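Local coordinates for protein putative lipase (Bacteroides thetaiotaomicron VPI-5482, PDB 3BZW) that is a putative lipase of the SGNH (GDSL-like) hydrolase family and may act as a lysophospholipase, hydrolysing ester bonds of lipids, at residues 20-28 with 256-265; 162-170 with 211-222. All blocks are in the same frame, centred on the assembly; numbering follows the deposited sequence.

Interaction 1 of 2, residues 20-28 with 256-265; sequences IQHPWQGKK and MYQLLALPVA
The indole of Trp24 is sandwiched between Leu259 and Val264 and forms the centre of the contact. On one face the side chain of Leu259 crosses the indole at about a right angle, with CB over the five-membered ring in a CH-pi contact, CD1 above the middle of the ring system and CD2 reaching Trp24 CZ2 at 3.5 Å. Val264 covers the opposite face with a single methyl: CG2 stands 3.3 Å from the centroid of the five-membered ring, only 6° off its normal, a close CH-pi contact. With chi1 at 176°, Val264 CG1 lies anti to the backbone N, which turns this second methyl away from the indole and onto Lys27, where it packs 3.7 Å from CG; the two side chains run past each other in opposite directions. At the edge of the ring, Trp24 NE1 donates to Leu262 O at 2.8 Å, a bent bond (139° at the hydrogen) with the oxygen tilted out of the indole plane; together with the packing on both faces it restrains the rotation of the ring. Pro23 packs beside the indole, its CG 3.4 Å from Leu262 O and its CD against Leu260 CD2. Leu260 also touches Leu260 of the second subunit. The carbonyl of Pro23 is tied to the other segment through a water, which donates to Pro23 O and accepts from Ala265 N at 2.9 Å. A type I turn from His22 to Gln25 puts Pro23 and Trp24 at its two central positions. The contact thus joins the loop leading into strand 28-33 to the C-terminal end of helix 245-258 and the tail beyond it. Trp24 also packs on Ala91 and Leu93 of strand 91-95, and Met256 meets Trp56 and Leu57 of helix 49-57.

Interaction 2 of 2, residues 162-170 with 211-222; sequences QIVLLTPLH and IPVIDFNAVTGM
Thr167 and Asp215 meet where two neighbouring strands end, and the threonine hydroxyl does double duty there. Its OG1 donates to Asp215 OD1 at 2.8 Å, using the carboxylate's anti lone pair, and accepts an almost straight bond from Asn217 N at 2.9 Å. A chi1 of 51° sets OG1 between the backbone N and the carbonyl carbon, facing the first turn of helix 216-219, and leaves CG2 to pack on Val213 CG1. Asp215 swings its carboxyl group anti to the backbone N (chi1 -165°); this carries OD1 back to the threonine, while OD2 forms a salt bridge with Lys203. Asp215 occupies the N-cap position, yet its side chain caps nothing. Before this point the chains run as parallel strands, Leu165 beside Val213 and Leu166 beside Ile214, held by Leu165 N to Pro212 O and Ile214 N to Leu165 O, with a weaker bond from Thr167 N to Ile214 O. These are the last two strands of the five-stranded parallel sheet of the SGNH hydrolase fold, connected through helix 195-210 in a beta-alpha-beta crossover. Side chains alternate between its faces. On one, Leu166 and Ile214 lie side by side pointing the same way, Leu166 CD2 3.6 Å from Ile214 CB; on the other, the side chains of Leu165 and Ile211 cross at about a right angle, CD1 of the leucine 3.9 Å from CG2 of the isoleucine. Past the strands, Leu169 starts out away from helix 216-219, but its end turns back and CD2 reaches Phe216 CD2 at 3.6 Å and Thr220 CG2 at 3.9 Å. That threonine methyl sits over the centre of one face of the Phe216 ring, which also meets Phe95 edge-to-face. A water joins His170 N to Asn217 O and Met222 O.

Interactions 1 and 2 have their centres about 16 Å apart and meet along one side of the central sheet. The amide of Gln162, at the start of strand 162-166, reaches across to the C-terminal tail: its NE2 lies 2.8 Å from Pro263 O, a probable hydrogen bond. Beside it Leu262 CD1 packs on Val164 CG2 at 3.8 Å, and Leu259 CD2, a methyl that also packs on Trp24 in interaction 1, touches Ile214 CD1 at 3.6 Å. Residues 256-265 therefore bridge the two contacts, resting on strands 162-166 and 213-214, the pair at one end of the sheet, while gripping the loop before strand 28-33. Both interactions also touch the second subunit of the assembly.

Interaction 1 of 2, residues 20-28 with 256-265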
loop_
_atom_site.group_PDB
_atom_site.type_symbol
_atom_site.label_atom_id
_atom_site.label_comp_id
_atom_site.label_asym_id
_atom_site.label_seq_id
_atom_site.Cartn_x
_atom_site.Cartn_y
_atom_site.Cartn_z
ATOM N N ILE A 20 -1.792 40.858 -22.239
ATOM C CA ILE A 20 -2.262 39.689 -22.971
ATOM C C ILE A 20 -3.768 39.765 -23.188
ATOM O O ILE A 20 -4.519 40.125 -22.284
ATOM C CB ILE A 20 -1.947 38.387 -22.210
ATOM C CG1 ILE A 20 -2.564 38.444 -20.812
ATOM C CG2 ILE A 20 -0.444 38.178 -22.133
ATOM C CD1 ILE A 20 -2.408 37.165 -20.017
ATOM N N GLN A 21 -4.203 39.431 -24.396
ATOM C CA GLN A 21 -5.622 39.450 -24.722
ATOM C C GLN A 21 -6.157 38.026 -24.669
ATOM O O GLN A 21 -5.459 37.082 -25.043
ATOM C CB GLN A 21 -5.836 40.030 -26.121
ATOM C CG GLN A 21 -5.369 41.468 -26.276
ATOM C CD GLN A 21 -5.684 42.034 -27.649
ATOM O OE1 GLN A 21 -5.195 41.538 -28.667
ATOM N NE2 GLN A 21 -6.510 43.076 -27.683
ATOM N N HIS A 22 -7.390 37.863 -24.204
ATOM C CA HIS A 22 -7.971 36.531 -24.122
ATOM C C HIS A 22 -8.010 35.916 -25.520
ATOM O O HIS A 22 -8.590 36.488 -26.439
ATOM C CB HIS A 22 -9.384 36.587 -23.535
ATOM C CG HIS A 22 -9.928 35.240 -23.181
ATOM N ND1 HIS A 22 -10.311 34.904 -21.900
ATOM C CD2 HIS A 22 -10.092 34.123 -23.929
ATOM C CE1 HIS A 22 -10.683 33.636 -21.874
ATOM N NE2 HIS A 22 -10.560 33.139 -23.092
ATOM N N PRO A 23 -7.387 34.737 -25.694
ATOM C CA PRO A 23 -7.336 34.030 -26.981
ATOM C C PRO A 23 -8.670 33.641 -27.617
ATOM O O PRO A 23 -8.717 33.311 -28.804
ATOM C CB PRO A 23 -6.459 32.813 -26.675
ATOM C CG PRO A 23 -6.685 32.582 -25.208
ATOM C CD PRO A 23 -6.669 33.982 -24.653
ATOM N N TRP A 24 -9.751 33.672 -26.841
ATOM C CA TRP A 24 -11.064 33.310 -27.368
ATOM C C TRP A 24 -11.904 34.545 -27.699
ATOM O O TRP A 24 -12.999 34.438 -28.245
ATOM C CB TRP A 24 -11.810 32.409 -26.368
ATOM C CG TRP A 24 -11.152 31.063 -26.190
ATOM C CD1 TRP A 24 -9.901 30.823 -25.705
ATOM C CD2 TRP A 24 -11.688 29.785 -26.563
ATOM N NE1 TRP A 24 -9.617 29.478 -25.758
ATOM C CE2 TRP A 24 -10.697 28.818 -26.281
ATOM C CE3 TRP A 24 -12.907 29.364 -27.111
ATOM C CZ2 TRP A 24 -10.888 27.454 -26.531
ATOM C CZ3 TRP A 24 -13.096 28.003 -27.359
ATOM C CH2 TRP A 24 -12.090 27.068 -27.069
ATOM N N GLN A 25 -11.371 35.718 -27.375
ATOM C CA GLN A 25 -12.054 36.980 -27.632
ATOM C C GLN A 25 -12.462 37.122 -29.096
ATOM O O GLN A 25 -11.630 36.987 -29.989
ATOM C CB GLN A 25 -11.139 38.146 -27.246
ATOM C CG GLN A 25 -11.645 39.520 -27.662
ATOM C CD GLN A 25 -12.851 39.966 -26.869
ATOM O OE1 GLN A 25 -12.796 40.069 -25.644
ATOM N NE2 GLN A 25 -13.951 40.241 -27.565
ATOM N N GLY A 26 -13.748 37.386 -29.327
ATOM C CA GLY A 26 -14.261 37.574 -30.677
ATOM C C GLY A 26 -14.322 36.356 -31.580
ATOM O O GLY A 26 -14.647 36.478 -32.758
ATOM N N LYS A 27 -14.025 35.178 -31.042
ATOM C CA LYS A 27 -14.042 33.963 -31.848
ATOM C C LYS A 27 -15.430 33.346 -31.995
ATOM O O LYS A 27 -16.363 33.694 -31.270
ATOM C CB LYS A 27 -13.085 32.929 -31.252
ATOM C CG LYS A 27 -11.647 33.416 -31.130
ATOM C CD LYS A 27 -11.078 33.864 -32.469
ATOM C CE LYS A 27 -9.637 34.331 -32.309
ATOM N NZ LYS A 27 -9.105 34.956 -33.556
ATOM N N LYS A 28 -15.560 32.433 -32.951
ATOM C CA LYS A 28 -16.825 31.758 -33.183
ATOM C C LYS A 28 -16.666 30.333 -32.677
ATOM O O LYS A 28 -15.774 29.602 -33.112
ATOM C CB LYS A 28 -17.167 31.802 -34.672
ATOM C CG LYS A 28 -17.140 33.241 -35.182
ATOM C CD LYS A 28 -17.941 33.451 -36.438
ATOM C CE LYS A 28 -17.952 34.935 -36.789
ATOM N NZ LYS A 28 -18.834 35.228 -37.948
HETATM N N MSE A 256 -14.404 30.893 -18.766
HETATM C CA MSE A 256 -13.668 32.049 -19.250
HETATM C C MSE A 256 -12.195 32.009 -18.859
HETATM O O MSE A 256 -11.318 32.218 -19.695
HETATM C CB MSE A 256 -14.292 33.341 -18.728
HETATM C CG MSE A 256 -13.648 34.590 -19.296
HETATM SE SE MSE A 256 -14.553 36.212 -18.735
HETATM C CE MSE A 256 -13.014 37.220 -18.172
ATOM N N TYR A 257 -11.916 31.729 -17.592
ATOM C CA TYR A 257 -10.531 31.688 -17.138
ATOM C C TYR A 257 -9.808 30.375 -17.411
ATOM O O TYR A 257 -8.585 30.353 -17.527
ATOM C CB TYR A 257 -10.471 32.062 -15.658
ATOM C CG TYR A 257 -10.818 33.517 -15.467
ATOM C CD1 TYR A 257 -9.885 34.514 -15.749
ATOM C CD2 TYR A 257 -12.108 33.904 -15.103
ATOM C CE1 TYR A 257 -10.230 35.862 -15.681
ATOM C CE2 TYR A 257 -12.462 35.245 -15.038
ATOM C CZ TYR A 257 -11.523 36.217 -15.328
ATOM O OH TYR A 257 -11.879 37.540 -15.282
ATOM N N GLN A 258 -10.560 29.286 -17.523
ATOM C CA GLN A 258 -9.964 27.987 -17.817
ATOM C C GLN A 258 -9.508 27.946 -19.279
ATOM O O GLN A 258 -8.511 27.303 -19.611
ATOM C CB GLN A 258 -10.979 26.867 -17.567
ATOM C CG GLN A 258 -11.270 26.591 -16.099
ATOM C CD GLN A 258 -10.154 25.819 -15.413
ATOM O OE1 GLN A 258 -9.832 24.695 -15.804
ATOM N NE2 GLN A 258 -9.562 26.417 -14.384
ATOM N N LEU A 259 -10.245 28.633 -20.149
ATOM C CA LEU A 259 -9.926 28.677 -21.576
ATOM C C LEU A 259 -8.755 29.602 -21.898
ATOM O O LEU A 259 -8.238 29.606 -23.019
ATOM C CB LEU A 259 -11.155 29.117 -22.374
ATOM C CG LEU A 259 -12.302 28.106 -22.481
ATOM C CD1 LEU A 259 -13.462 28.726 -23.240
ATOM C CD2 LEU A 259 -11.816 26.853 -23.190
ATOM N N LEU A 260 -8.351 30.392 -20.912
ATOM C CA LEU A 260 -7.240 31.324 -21.071
ATOM C C LEU A 260 -5.958 30.556 -21.388
ATOM O O LEU A 260 -5.025 31.095 -21.984
ATOM C CB LEU A 260 -7.046 32.114 -19.773
ATOM C CG LEU A 260 -6.900 33.633 -19.839
ATOM C CD1 LEU A 260 -6.588 34.155 -18.445
ATOM C CD2 LEU A 260 -5.790 34.014 -20.811
ATOM N N ALA A 261 -5.928 29.288 -20.991
ATOM C CA ALA A 261 -4.761 28.435 -21.197
ATOM C C ALA A 261 -4.676 27.786 -22.574
ATOM O O ALA A 261 -3.680 27.132 -22.889
ATOM C CB ALA A 261 -4.724 27.353 -20.120
ATOM N N LEU A 262 -5.704 27.971 -23.396
ATOM C CA LEU A 262 -5.728 27.367 -24.726
ATOM C C LEU A 262 -5.922 28.386 -25.841
ATOM O O LEU A 262 -6.832 29.216 -25.787
ATOM C CB LEU A 262 -6.848 26.324 -24.801
ATOM C CG LEU A 262 -6.752 25.159 -23.810
ATOM C CD1 LEU A 262 -8.071 24.392 -23.755
ATOM C CD2 LEU A 262 -5.611 24.250 -24.233
ATOM N N PRO A 263 -5.070 28.330 -26.878
ATOM C CA PRO A 263 -5.195 29.273 -27.990
ATOM C C PRO A 263 -6.330 28.850 -28.917
ATOM O O PRO A 263 -6.804 27.715 -28.858
ATOM C CB PRO A 263 -3.842 29.160 -28.680
ATOM C CG PRO A 263 -3.554 27.692 -28.552
ATOM C CD PRO A 263 -3.926 27.421 -27.092
ATOM N N VAL A 264 -6.773 29.773 -29.761
ATOM C CA VAL A 264 -7.812 29.467 -30.737
ATOM C C VAL A 264 -7.150 29.649 -32.095
ATOM O O VAL A 264 -7.155 28.744 -32.925
ATOM C CB VAL A 264 -9.021 30.416 -30.619
ATOM C CG1 VAL A 264 -10.030 30.108 -31.730
ATOM C CG2 VAL A 264 -9.682 30.245 -29.257
ATOM N N ALA A 265 -6.566 30.825 -32.306
ATOM C CA ALA A 265 -5.868 31.119 -33.551
ATOM C C ALA A 265 -4.457 30.558 -33.436
ATOM O O ALA A 265 -3.708 30.931 -32.534
ATOM C CB ALA A 265 -5.807 32.627 -33.784
HETATM O O HOH W 1 -6.594 32.827 -30.194
#

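Interaction 2 of 2, residues 162-170 with 211-222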
loop_
_atom_site.group_PDB
_atom_site.type_symbol
_atom_site.label_atom_id
_atom_site.label_comp_id
_atom_site.label_asym_id
_atom_site.label_seq_id
_atom_site.Cartn_x
_atom_site.Cartn_y
_atom_site.Cartn_z
ATOM N N GLN A 162 -9.263 24.155 -32.621
ATOM C CA GLN A 162 -9.090 23.936 -31.194
ATOM C C GLN A 162 -10.371 23.241 -30.728
ATOM O O GLN A 162 -11.449 23.836 -30.764
ATOM C CB GLN A 162 -8.939 25.278 -30.474
ATOM C CG GLN A 162 -8.774 25.174 -28.963
ATOM C CD GLN A 162 -7.565 24.349 -28.574
ATOM O OE1 GLN A 162 -7.627 23.118 -28.521
ATOM N NE2 GLN A 162 -6.452 25.020 -28.315
ATOM N N ILE A 163 -10.261 21.979 -30.317
ATOM C CA ILE A 163 -11.421 21.222 -29.846
ATOM C C ILE A 163 -11.171 20.814 -28.396
ATOM O O ILE A 163 -10.168 20.168 -28.089
ATOM C CB ILE A 163 -11.650 19.954 -30.697
ATOM C CG1 ILE A 163 -11.683 20.321 -32.185
ATOM C CG2 ILE A 163 -12.962 19.295 -30.298
ATOM C CD1 ILE A 163 -11.754 19.112 -33.112
ATOM N N VAL A 164 -12.090 21.183 -27.509
ATOM C CA VAL A 164 -11.920 20.893 -26.088
ATOM C C VAL A 164 -13.091 20.116 -25.493
ATOM O O VAL A 164 -14.250 20.384 -25.814
ATOM C CB VAL A 164 -11.754 22.210 -25.302
ATOM C CG1 VAL A 164 -11.282 21.920 -23.881
ATOM C CG2 VAL A 164 -10.782 23.127 -26.032
ATOM N N LEU A 165 -12.780 19.156 -24.624
ATOM C CA LEU A 165 -13.811 18.354 -23.972
ATOM C C LEU A 165 -14.033 18.848 -22.546
ATOM O O LEU A 165 -13.083 19.211 -21.856
ATOM C CB LEU A 165 -13.396 16.883 -23.907
ATOM C CG LEU A 165 -12.987 16.189 -25.204
ATOM C CD1 LEU A 165 -12.738 14.714 -24.922
ATOM C CD2 LEU A 165 -14.081 16.365 -26.245
ATOM N N LEU A 166 -15.289 18.854 -22.113
ATOM C CA LEU A 166 -15.625 19.271 -20.757
ATOM C C LEU A 166 -16.254 18.072 -20.053
ATOM O O LEU A 166 -17.117 17.397 -20.618
ATOM C CB LEU A 166 -16.632 20.426 -20.774
ATOM C CG LEU A 166 -16.296 21.693 -21.566
ATOM C CD1 LEU A 166 -17.416 22.713 -21.373
ATOM C CD2 LEU A 166 -14.972 22.265 -21.105
ATOM N N THR A 167 -15.822 17.804 -18.827
ATOM C CA THR A 167 -16.379 16.691 -18.074
ATOM C C THR A 167 -17.752 17.070 -17.519
ATOM O O THR A 167 -18.020 18.236 -17.226
ATOM C CB THR A 167 -15.464 16.273 -16.894
ATOM O OG1 THR A 167 -15.120 17.422 -16.112
ATOM C CG2 THR A 167 -14.193 15.608 -17.415
ATOM N N PRO A 168 -18.643 16.080 -17.375
ATOM C CA PRO A 168 -20.000 16.282 -16.857
ATOM C C PRO A 168 -19.986 16.851 -15.437
ATOM O O PRO A 168 -19.060 16.589 -14.663
ATOM C CB PRO A 168 -20.599 14.878 -16.904
ATOM C CG PRO A 168 -19.857 14.221 -18.043
ATOM C CD PRO A 168 -18.440 14.685 -17.801
ATOM N N LEU A 169 -21.013 17.625 -15.102
ATOM C CA LEU A 169 -21.123 18.236 -13.776
ATOM C C LEU A 169 -21.679 17.255 -12.751
ATOM O O LEU A 169 -22.336 16.284 -13.117
ATOM C CB LEU A 169 -22.063 19.445 -13.827
ATOM C CG LEU A 169 -21.759 20.543 -14.846
ATOM C CD1 LEU A 169 -22.862 21.594 -14.808
ATOM C CD2 LEU A 169 -20.406 21.161 -14.536
ATOM N N HIS A 170 -21.406 17.511 -11.471
ATOM C CA HIS A 170 -21.948 16.669 -10.412
ATOM C C HIS A 170 -23.457 16.822 -10.567
ATOM O O HIS A 170 -23.933 17.847 -11.057
ATOM C CB HIS A 170 -21.490 17.150 -9.029
ATOM C CG HIS A 170 -20.160 16.596 -8.614
ATOM N ND1 HIS A 170 -18.966 17.065 -9.117
ATOM C CD2 HIS A 170 -19.844 15.570 -7.788
ATOM C CE1 HIS A 170 -17.970 16.353 -8.620
ATOM N NE2 HIS A 170 -18.475 15.438 -7.811
ATOM N N ILE A 211 -6.174 15.300 -26.944
ATOM C CA ILE A 211 -7.129 16.391 -26.977
ATOM C C ILE A 211 -7.213 17.011 -25.588
ATOM O O ILE A 211 -7.176 16.304 -24.582
ATOM C CB ILE A 211 -8.519 15.866 -27.434
ATOM C CG1 ILE A 211 -9.464 17.032 -27.708
ATOM C CG2 ILE A 211 -9.112 14.934 -26.371
ATOM C CD1 ILE A 211 -10.764 16.607 -28.402
ATOM N N PRO A 212 -7.303 18.349 -25.514
ATOM C CA PRO A 212 -7.384 18.975 -24.193
ATOM C C PRO A 212 -8.724 18.724 -23.511
ATOM O O PRO A 212 -9.766 18.650 -24.162
ATOM C CB PRO A 212 -7.145 20.455 -24.495
ATOM C CG PRO A 212 -7.716 20.611 -25.876
ATOM C CD PRO A 212 -7.224 19.365 -26.578
ATOM N N VAL A 213 -8.683 18.578 -22.194
ATOM C CA VAL A 213 -9.892 18.348 -21.421
ATOM C C VAL A 213 -9.903 19.301 -20.237
ATOM O O VAL A 213 -8.908 19.420 -19.530
ATOM C CB VAL A 213 -9.952 16.899 -20.876
ATOM C CG1 VAL A 213 -11.205 16.715 -20.008
ATOM C CG2 VAL A 213 -9.949 15.903 -22.029
ATOM N N ILE A 214 -11.017 20.000 -20.049
ATOM C CA ILE A 214 -11.178 20.899 -18.917
ATOM C C ILE A 214 -12.059 20.107 -17.951
ATOM O O ILE A 214 -13.184 19.739 -18.288
ATOM C CB ILE A 214 -11.874 22.217 -19.331
ATOM C CG1 ILE A 214 -10.935 23.028 -20.231
ATOM C CG2 ILE A 214 -12.256 23.030 -18.093
ATOM C CD1 ILE A 214 -11.501 24.356 -20.675
ATOM N N ASP A 215 -11.533 19.820 -16.764
ATOM C CA ASP A 215 -12.268 19.034 -15.781
ATOM C C ASP A 215 -13.331 19.870 -15.079
ATOM O O ASP A 215 -13.229 20.170 -13.886
ATOM C CB ASP A 215 -11.291 18.436 -14.764
ATOM C CG ASP A 215 -11.913 17.317 -13.942
ATOM O OD1 ASP A 215 -13.058 16.912 -14.241
ATOM O OD2 ASP A 215 -11.253 16.838 -12.999
ATOM N N PHE A 216 -14.353 20.228 -15.848
ATOM C CA PHE A 216 -15.478 21.033 -15.394
ATOM C C PHE A 216 -16.106 20.459 -14.125
ATOM O O PHE A 216 -16.523 21.204 -13.233
ATOM C CB PHE A 216 -16.518 21.099 -16.517
ATOM C CG PHE A 216 -17.050 22.480 -16.778
ATOM C CD1 PHE A 216 -16.201 23.584 -16.771
ATOM C CD2 PHE A 216 -18.397 22.675 -17.074
ATOM C CE1 PHE A 216 -16.680 24.857 -17.054
ATOM C CE2 PHE A 216 -18.889 23.947 -17.358
ATOM C CZ PHE A 216 -18.029 25.040 -17.349
ATOM N N ASN A 217 -16.166 19.132 -14.057
ATOM C CA ASN A 217 -16.729 18.424 -12.912
ATOM C C ASN A 217 -16.139 18.948 -11.607
ATOM O O ASN A 217 -16.844 19.083 -10.603
ATOM C CB ASN A 217 -16.446 16.928 -13.052
ATOM C CG ASN A 217 -17.018 16.112 -11.909
ATOM O OD1 ASN A 217 -16.326 15.820 -10.934
ATOM N ND2 ASN A 217 -18.293 15.746 -12.021
ATOM N N ALA A 218 -14.847 19.254 -11.621
ATOM C CA ALA A 218 -14.196 19.764 -10.423
ATOM C C ALA A 218 -14.066 21.290 -10.366
ATOM O O ALA A 218 -14.450 21.901 -9.373
ATOM C CB ALA A 218 -12.813 19.130 -10.272
ATOM N N VAL A 219 -13.541 21.904 -11.425
ATOM C CA VAL A 219 -13.317 23.351 -11.409
ATOM C C VAL A 219 -14.507 24.292 -11.250
ATOM O O VAL A 219 -14.330 25.417 -10.776
ATOM C CB VAL A 219 -12.477 23.806 -12.625
ATOM C CG1 VAL A 219 -11.107 23.133 -12.573
ATOM C CG2 VAL A 219 -13.190 23.478 -13.929
ATOM N N THR A 220 -15.709 23.860 -11.623
ATOM C CA THR A 220 -16.881 24.725 -11.456
ATOM C C THR A 220 -17.172 24.874 -9.961
ATOM O O THR A 220 -17.756 25.868 -9.522
ATOM C CB THR A 220 -18.146 24.140 -12.130
ATOM O OG1 THR A 220 -18.459 22.870 -11.545
ATOM C CG2 THR A 220 -17.926 23.967 -13.624
ATOM N N GLY A 221 -16.759 23.874 -9.186
ATOM C CA GLY A 221 -16.981 23.902 -7.752
ATOM C C GLY A 221 -18.454 23.776 -7.402
ATOM O O GLY A 221 -18.869 24.121 -6.301
HETATM N N MSE A 222 -19.247 23.278 -8.343
HETATM C CA MSE A 222 -20.685 23.126 -8.129
HETATM C C MSE A 222 -21.095 21.676 -7.869
HETATM O O MSE A 222 -21.015 20.833 -8.762
HETATM C CB MSE A 222 -21.449 23.676 -9.345
HETATM C CG MSE A 222 -21.406 25.197 -9.475
HETATM SE SE MSE A 222 -21.876 25.866 -11.248
HETATM C CE MSE A 222 -23.372 24.689 -11.630
HETATM O O HOH W 2 -19.668 19.832 -11.061
#